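Local coordinates for beta-galactosidase (Trichoderma reesei, PDB 3OG2), which probably catalyses the hydrolysis of terminal non-reducing beta-D-galactose residues in beta-D-galactosides, as a member of glycoside hydrolase family 35, at residues Phe368-Pro373 with Met577-Val582; His853-Pro858 with Tyr922-Gln927. All coordinates share one frame; numbering follows the deposited sequence. Where two conformers were deposited one is given.

Contact 1 of 2, residues Phe368-Pro373 with Met577-Val582; sequences FLKVSP and MNPDSV
The carbonyl oxygen of K370 takes the backbone amide of N578 in a short, nearly straight bond (N578 N to K370 O 2.8 Å, 166° at the hydrogen), the donor arriving almost along the C=O axis. A CA-H...O contact joins M577 CA to the same K370 O at 3.3 Å. The carboxamide of N578 meets V371, the two side chains crossing at about a right angle with N578 ND2 3.4 Å from V371 CB. ND2 also gives a weak bond of 3.2 Å to V371 O, which W474 engages as well through its indole N-H, while N578 OD1 rests 3.4 Å from P373 CD. Bends at chi2 (-65°) and chi3 (-74°) fold the M577 thioether back, bringing M577 CE to 3.2 Å from L369 O. The K370 chain crosses the P579 ring at about a right angle, K370 CE lying 3.9 Å from P579 CG. The turn that leaves the helix is tied internally as well, for F368 O accepts S372 OG (2.7 Å) and V371 N from opposite faces of its carbonyl plane; S372 OG also bonds to Y457. The carbonyls of K370 and V371, where the helix gives way to a loop, are thus met by the amide and carboxamide of N578: helix 357-370, which follows the final strand of the TIM barrel, docks here on the irregular loop leading to strand 583-585 of domain 3.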
ATOM      1  N   PHE A 368     -21.124  -6.694   2.905  1.00  7.33           N
ATOM      2  CA  PHE A 368     -22.144  -7.329   2.088  1.00  7.60           C
ATOM      3  C   PHE A 368     -21.690  -8.714   1.620  1.00  7.77           C
ATOM      4  O   PHE A 368     -22.434  -9.717   1.758  1.00  8.56           O
ATOM      5  CB  PHE A 368     -22.442  -6.418   0.880  1.00  9.43           C
ATOM      6  CG  PHE A 368     -23.233  -7.154  -0.199  1.00 11.38           C
ATOM      7  CD1 PHE A 368     -24.506  -7.646   0.045  1.00 14.51           C
ATOM      8  CD2 PHE A 368     -22.658  -7.347  -1.437  1.00 16.05           C
ATOM      9  CE1 PHE A 368     -25.222  -8.377  -0.915  1.00 18.02           C
ATOM     10  CE2 PHE A 368     -23.379  -8.028  -2.395  1.00 21.63           C
ATOM     11  CZ  PHE A 368     -24.651  -8.509  -2.153  1.00 19.84           C
ATOM     12  N   LEU A 369     -20.472  -8.785   1.054  1.00  7.76           N
ATOM     13  CA  LEU A 369     -20.094 -10.073   0.434  1.00  7.52           C
ATOM     14  C   LEU A 369     -19.971 -11.164   1.495  1.00  7.54           C
ATOM     15  O   LEU A 369     -20.341 -12.316   1.212  1.00  8.93           O
ATOM     16  CB  LEU A 369     -18.799  -9.945  -0.356  1.00  9.71           C
ATOM     17  CG  LEU A 369     -18.959  -9.229  -1.727  1.00 10.57           C
ATOM     18  CD1 LEU A 369     -17.626  -9.028  -2.370  1.00 15.60           C
ATOM     19  CD2 LEU A 369     -19.874 -10.072  -2.652  1.00 18.58           C
ATOM     20  N   LYS A 370     -19.510 -10.829   2.708  1.00  7.71           N
ATOM     21  CA  LYS A 370     -19.259 -11.915   3.661  1.00  7.61           C
ATOM     22  C   LYS A 370     -20.534 -12.507   4.248  1.00  7.66           C
ATOM     23  O   LYS A 370     -20.460 -13.541   4.909  1.00  8.46           O
ATOM     24  CB  LYS A 370     -18.268 -11.465   4.706  1.00  7.95           C
ATOM     25  CG  LYS A 370     -18.822 -10.420   5.673  1.00  8.01           C
ATOM     26  CD  LYS A 370     -17.696  -9.973   6.651  1.00  9.42           C
ATOM     27  CE  LYS A 370     -17.249 -11.119   7.506  1.00  9.15           C
ATOM     28  NZ  LYS A 370     -16.343 -10.714   8.641  1.00  9.74           N
ATOM     29  N   VAL A 371     -21.706 -11.899   3.995  1.00  7.52           N
ATOM     30  CA  VAL A 371     -22.961 -12.515   4.463  1.00  7.48           C
ATOM     31  C   VAL A 371     -23.775 -13.020   3.280  1.00  6.98           C
ATOM     32  O   VAL A 371     -24.962 -13.354   3.466  1.00  8.65           O
ATOM     33  CB  VAL A 371     -23.761 -11.542   5.373  1.00  7.95           C
ATOM     34  CG1 VAL A 371     -22.962 -11.212   6.628  1.00  9.22           C
ATOM     35  CG2 VAL A 371     -24.176 -10.256   4.631  1.00  9.05           C
ATOM     36  N   SER A 372     -23.163 -13.169   2.105  1.00  8.46           N
ATOM     37  CA  SER A 372     -23.907 -13.461   0.879  1.00  8.58           C
ATOM     38  C   SER A 372     -23.348 -14.648   0.135  1.00  8.13           C
ATOM     39  O   SER A 372     -22.893 -14.539  -1.001  1.00  8.79           O
ATOM     40  CB  SER A 372     -23.898 -12.201  -0.027  1.00  9.32           C
ATOM     41  OG  SER A 372     -24.489 -11.099   0.647  1.00  8.16           O
ATOM     42  N   PRO A 373     -23.372 -15.820   0.775  1.00  9.80           N
ATOM     43  CA  PRO A 373     -22.766 -17.003   0.108  1.00 10.74           C
ATOM     44  C   PRO A 373     -23.463 -17.357  -1.186  1.00  9.24           C
ATOM     45  O   PRO A 373     -22.821 -17.991  -2.039  1.00 10.83           O
ATOM     46  CB  PRO A 373     -22.982 -18.122   1.111  1.00 15.83           C
ATOM     47  CG  PRO A 373     -24.005 -17.622   2.065  1.00 14.72           C
ATOM     48  CD  PRO A 373     -23.908 -16.132   2.100  1.00 12.52           C
ATOM     49  N   MET A 577     -17.742 -16.954   6.332  1.00  8.84           N
ATOM     50  CA  MET A 577     -18.947 -16.351   5.784  1.00  8.96           C
ATOM     51  C   MET A 577     -20.038 -16.421   6.854  1.00  8.47           C
ATOM     52  O   MET A 577     -20.126 -17.419   7.595  1.00 10.02           O
ATOM     53  CB  MET A 577     -19.435 -17.103   4.549  1.00 10.49           C
ATOM     54  CG  MET A 577     -18.401 -17.194   3.438  1.00 10.25           C
ATOM     55  SD  MET A 577     -17.941 -15.633   2.679  1.00 12.13           S
ATOM     56  CE  MET A 577     -19.463 -15.377   1.718  1.00 16.46           C
ATOM     57  N   ASN A 578     -20.874 -15.395   6.952  1.00  9.06           N
ATOM     58  CA  ASN A 578     -21.922 -15.394   8.015  1.00  8.37           C
ATOM     59  C   ASN A 578     -21.371 -15.693   9.409  1.00  9.07           C
ATOM     60  O   ASN A 578     -21.972 -16.483  10.175  1.00 10.01           O
ATOM     61  CB  ASN A 578     -23.059 -16.360   7.691  1.00  9.08           C
ATOM     62  CG  ASN A 578     -23.688 -15.943   6.362  1.00 10.57           C
ATOM     63  OD1 ASN A 578     -23.614 -16.726   5.415  1.00 23.80           O
ATOM     64  ND2 ASN A 578     -24.293 -14.786   6.259  1.00 10.52           N
ATOM     65  N   PRO A 579     -20.289 -15.059   9.824  1.00  8.36           N
ATOM     66  CA  PRO A 579     -19.755 -15.379  11.159  1.00  8.81           C
ATOM     67  C   PRO A 579     -20.641 -14.834  12.266  1.00  8.58           C
ATOM     68  O   PRO A 579     -21.395 -13.844  12.116  1.00  9.68           O
ATOM     69  CB  PRO A 579     -18.458 -14.562  11.205  1.00  9.55           C
ATOM     70  CG  PRO A 579     -18.773 -13.364  10.320  1.00 10.32           C
ATOM     71  CD  PRO A 579     -19.514 -13.993   9.181  1.00  9.60           C
ATOM     72  N   ASP A 580     -20.545 -15.417  13.452  1.00  8.52           N
ATOM     73  CA  ASP A 580     -21.168 -14.815  14.631  1.00  9.02           C
ATOM     74  C   ASP A 580     -20.560 -13.436  14.821  1.00  8.95           C
ATOM     75  O   ASP A 580     -19.340 -13.239  14.644  1.00  9.66           O
ATOM     76  CB  ASP A 580     -20.873 -15.680  15.856  1.00 11.01           C
ATOM     77  CG  ASP A 580     -21.584 -17.012  15.828  1.00 14.48           C
ATOM     78  OD1 ASP A 580     -22.420 -17.254  14.950  1.00 17.87           O
ATOM     79  OD2 ASP A 580     -21.262 -17.824  16.735  1.00 19.90           O
ATOM     80  N   SER A 581     -21.382 -12.470  15.156  1.00  9.11           N
ATOM     81  CA  SER A 581     -20.925 -11.082  15.176  1.00  8.91           C
ATOM     82  C   SER A 581     -21.736 -10.239  16.185  1.00  8.70           C
ATOM     83  O   SER A 581     -22.697 -10.764  16.753  1.00  9.52           O
ATOM     84  CB  SER A 581     -21.084 -10.473  13.778  1.00 10.60           C
ATOM     85  OG  SER A 581     -22.472 -10.278  13.489  1.00 12.27           O
ATOM     86  N   VAL A 582     -21.345  -8.992  16.355  1.00  8.50           N
ATOM     87  CA  VAL A 582     -22.228  -7.999  16.965  0.50  8.59           C
ATOM     88  C   VAL A 582     -22.188  -6.819  16.007  1.00  8.18           C
ATOM     89  O   VAL A 582     -21.165  -6.564  15.339  1.00 10.74           O
ATOM     90  CB  VAL A 582     -21.804  -7.564  18.372  0.50 14.51           C
ATOM     91  CG1 VAL A 582     -21.691  -8.757  19.322  0.50 21.72           C
ATOM     92  CG2 VAL A 582     -20.492  -6.803  18.323  0.50 20.47           C
TER

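Contact 2 of 2, residues His853-Pro858 with Tyr922-Gln927; sequences HLPSPP and YVNGFQ
A beta-hairpin with a two-residue type I' turn, V923 to F926, presents its tip residues N924 and G925 and the preceding Y922 to H853, L854 and P855 of an irregular loop. H853 O meets G925 twice, through a CA-H...O contact (G925 CA to H853 O 3.3 Å) and through a water that accepts from G925 N (2.8 Å) and donates to H853 O. At the turn's positive phi (88°) a beta carbon on G925 would jam against the carbonyl of N924 and press on L854 CD2 and P855 CD, so glycine suits both turn and neighbour. The P855 ring sets CG 3.7 Å from N924 C. The hairpin joins strands 917-923 and 926-932, the latter the outermost at one side of a five-stranded antiparallel sheet in the all-beta domain around residues 846-966, and N924 is tied to W955 of the sheet. H853 CB sits over the centre of the Y922 ring in a CH-pi contact, 3.7 Å from the centroid, with Q927 CB against the opposite face. With CG of H853 lodged between its backbone N and carbonyl carbon (chi1 59°), the imidazole leans obliquely to the phenol, planes at 51°, and H853 ND1 points in the ring plane to G925 O in a weak bond of 3.4 Å. H853 NE2 makes a weak bond to E848 O, and Y922 OH is hydrogen-bonded to E848 OE2. Replacing Y922 with alanine would probably leave H853 without the aromatic face under its CB, freer to turn, and E848 without the hydroxyl it now binds.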
ATOM      1  N   HIS A 853      24.094  10.361  11.207  1.00  9.67           N
ATOM      2  CA  HIS A 853      22.652  10.342  11.212  1.00  9.55           C
ATOM      3  C   HIS A 853      22.052   9.496  12.320  1.00 10.34           C
ATOM      4  O   HIS A 853      20.808   9.472  12.452  1.00 11.13           O
ATOM      5  CB  HIS A 853      22.139   9.809   9.853  1.00 10.05           C
ATOM      6  CG  HIS A 853      22.631   8.430   9.566  1.00  9.87           C
ATOM      7  ND1 HIS A 853      21.881   7.272   9.512  1.00 12.55           N
ATOM      8  CD2 HIS A 853      23.914   8.111   9.286  1.00  8.96           C
ATOM      9  CE1 HIS A 853      22.733   6.268   9.205  1.00  9.02           C
ATOM     10  NE2 HIS A 853      23.951   6.789   9.088  1.00 12.71           N
ATOM     11  N   LEU A 854      22.856   8.779  13.070  1.00  9.98           N
ATOM     12  CA  LEU A 854      22.323   7.881  14.075  1.00 10.56           C
ATOM     13  C   LEU A 854      22.012   8.594  15.381  1.00 10.64           C
ATOM     14  O   LEU A 854      22.536   9.691  15.603  1.00 12.19           O
ATOM     15  CB  LEU A 854      23.305   6.711  14.324  1.00 12.26           C
ATOM     16  CG  LEU A 854      23.565   5.847  13.079  1.00 14.38           C
ATOM     17  CD1 LEU A 854      24.738   4.909  13.360  1.00 15.76           C
ATOM     18  CD2 LEU A 854      22.327   5.092  12.693  1.00 16.81           C
ATOM     19  N   PRO A 855      21.146   8.022  16.211  1.00 11.09           N
ATOM     20  CA  PRO A 855      20.797   8.705  17.473  1.00 13.57           C
ATOM     21  C   PRO A 855      22.036   8.969  18.312  1.00 13.42           C
ATOM     22  O   PRO A 855      23.009   8.200  18.348  1.00 14.10           O
ATOM     23  CB  PRO A 855      19.892   7.709  18.169  1.00 15.67           C
ATOM     24  CG  PRO A 855      19.277   6.937  17.042  1.00 12.73           C
ATOM     25  CD  PRO A 855      20.334   6.819  15.971  1.00 12.38           C
ATOM     26  N   SER A 856      21.995  10.077  19.051  1.00 15.57           N
ATOM     27  CA  SER A 856      23.093  10.469  19.951  1.00 15.81           C
ATOM     28  C   SER A 856      24.432  10.614  19.219  1.00 15.29           C
ATOM     29  O   SER A 856      25.460   9.987  19.507  1.00 15.10           O
ATOM     30  CB  SER A 856      23.247   9.444  21.083  1.00 18.84           C
ATOM     31  OG  SER A 856      22.094   9.374  21.864  1.00 23.94           O
ATOM     32  N   PRO A 857      24.473  11.469  18.210  1.00 14.85           N
ATOM     33  CA  PRO A 857      25.692  11.615  17.404  1.00 15.18           C
ATOM     34  C   PRO A 857      26.776  12.336  18.203  1.00 15.94           C
ATOM     35  O   PRO A 857      26.440  12.952  19.239  1.00 17.49           O
ATOM     36  CB  PRO A 857      25.223  12.525  16.257  1.00 15.46           C
ATOM     37  CG  PRO A 857      24.138  13.362  16.911  1.00 16.74           C
ATOM     38  CD  PRO A 857      23.385  12.388  17.788  1.00 15.75           C
ATOM     39  N   PRO A 858      28.015  12.267  17.718  1.00 16.83           N
ATOM     40  CA  PRO A 858      29.135  12.881  18.473  1.00 16.57           C
ATOM     41  C   PRO A 858      29.146  14.388  18.300  1.00 17.32           C
ATOM     42  O   PRO A 858      29.692  14.900  17.315  1.00 17.14           O
ATOM     43  CB  PRO A 858      30.365  12.229  17.829  1.00 18.99           C
ATOM     44  CG  PRO A 858      29.938  11.919  16.400  1.00 16.57           C
ATOM     45  CD  PRO A 858      28.452  11.630  16.443  1.00 14.59           C
ATOM     46  N   TYR A 922      16.155  12.357   8.381  1.00  8.54           N
ATOM     47  CA  TYR A 922      16.415  11.201   9.207  1.00  8.36           C
ATOM     48  C   TYR A 922      15.698  11.361  10.529  1.00  8.11           C
ATOM     49  O   TYR A 922      15.653  12.457  11.094  1.00  9.24           O
ATOM     50  CB  TYR A 922      17.893  11.083   9.442  1.00 10.21           C
ATOM     51  CG  TYR A 922      18.666  10.475   8.303  1.00 11.92           C
ATOM     52  CD1 TYR A 922      18.854   9.089   8.384  1.00 14.95           C
ATOM     53  CD2 TYR A 922      19.255  11.120   7.232  1.00 15.79           C
ATOM     54  CE1 TYR A 922      19.530   8.288   7.500  1.00 16.89           C
ATOM     55  CE2 TYR A 922      19.958  10.287   6.296  1.00 16.11           C
ATOM     56  CZ  TYR A 922      20.081   8.938   6.419  1.00 19.31           C
ATOM     57  OH  TYR A 922      20.807   8.131   5.522  1.00 23.12           O
ATOM     58  N   VAL A 923      15.130  10.274  10.979  1.00  8.41           N
ATOM     59  CA  VAL A 923      14.508  10.228  12.317  1.00  8.66           C
ATOM     60  C   VAL A 923      15.050   9.007  13.048  1.00  7.08           C
ATOM     61  O   VAL A 923      14.800   7.881  12.607  1.00  7.95           O
ATOM     62  CB  VAL A 923      12.991  10.200  12.238  1.00  8.88           C
ATOM     63  CG1 VAL A 923      12.441  10.072  13.671  1.00 10.21           C
ATOM     64  CG2 VAL A 923      12.487  11.444  11.512  1.00 10.73           C
ATOM     65  N   ASN A 924      15.765   9.180  14.128  1.00  8.39           N
ATOM     66  CA  ASN A 924      16.370   8.123  14.903  1.00  8.29           C
ATOM     67  C   ASN A 924      17.106   7.136  14.019  1.00  8.74           C
ATOM     68  O   ASN A 924      17.091   5.920  14.199  1.00  9.38           O
ATOM     69  CB  ASN A 924      15.299   7.402  15.751  1.00  8.97           C
ATOM     70  CG  ASN A 924      14.752   8.363  16.799  1.00 10.51           C
ATOM     71  OD1 ASN A 924      15.501   9.182  17.344  1.00 11.09           O
ATOM     72  ND2 ASN A 924      13.469   8.303  17.099  1.00 11.55           N
ATOM     73  N   GLY A 925      17.814   7.732  13.060  1.00  8.91           N
ATOM     74  CA  GLY A 925      18.712   6.973  12.187  1.00  9.74           C
ATOM     75  C   GLY A 925      18.032   6.408  10.935  1.00  8.59           C
ATOM     76  O   GLY A 925      18.755   5.966  10.026  1.00  9.40           O
ATOM     77  N   PHE A 926      16.707   6.394  10.887  1.00  8.60           N
ATOM     78  CA  PHE A 926      15.979   5.937   9.701  1.00  7.38           C
ATOM     79  C   PHE A 926      15.788   7.065   8.706  1.00  6.88           C
ATOM     80  O   PHE A 926      15.298   8.139   9.090  1.00  8.51           O
ATOM     81  CB  PHE A 926      14.594   5.449  10.116  1.00  8.26           C
ATOM     82  CG  PHE A 926      14.634   4.114  10.888  1.00  8.81           C
ATOM     83  CD1 PHE A 926      14.826   4.063  12.252  1.00 10.98           C
ATOM     84  CD2 PHE A 926      14.469   2.932  10.138  1.00 11.01           C
ATOM     85  CE1 PHE A 926      14.848   2.830  12.923  1.00 13.18           C
ATOM     86  CE2 PHE A 926      14.468   1.719  10.807  1.00 13.67           C
ATOM     87  CZ  PHE A 926      14.669   1.665  12.167  1.00 14.06           C
ATOM     88  N   GLN A 927      16.154   6.811   7.459  1.00  7.46           N
ATOM     89  CA  GLN A 927      15.886   7.885   6.449  1.00  7.39           C
ATOM     90  C   GLN A 927      14.421   7.810   6.072  1.00  7.04           C
ATOM     91  O   GLN A 927      13.919   6.772   5.693  1.00  8.17           O
ATOM     92  CB  GLN A 927      16.819   7.708   5.265  1.00  8.29           C
ATOM     93  CG  GLN A 927      16.852   8.962   4.372  1.00  9.13           C
ATOM     94  CD  GLN A 927      16.062   8.673   3.118  1.00  8.17           C
ATOM     95  OE1 GLN A 927      14.831   8.774   3.106  1.00  9.36           O
ATOM     96  NE2 GLN A 927      16.763   8.303   2.044  1.00  9.76           N
TER
HETATM   97  O   HOH W   1      18.366  10.491  12.891  1.00 14.00           O

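Contacts 1 and 2 lie on opposite sides of the chain's centre, their centres 47 Å apart and their nearest atoms about 33 Å apart, and they share neither helix nor sheet. Along the chain they come in series: contact 1 closes before contact 2 opens. Contact 1 spans 203 mostly non-helical residues, joining the end of helix 357-370 of the barrel part to a loop of domain 3, whereas contact 2 bridges 63 residues within one all-beta domain. Contact 1 therefore joins two domains, contact 2 two parts of one. Both lie away from the galactose-binding residues.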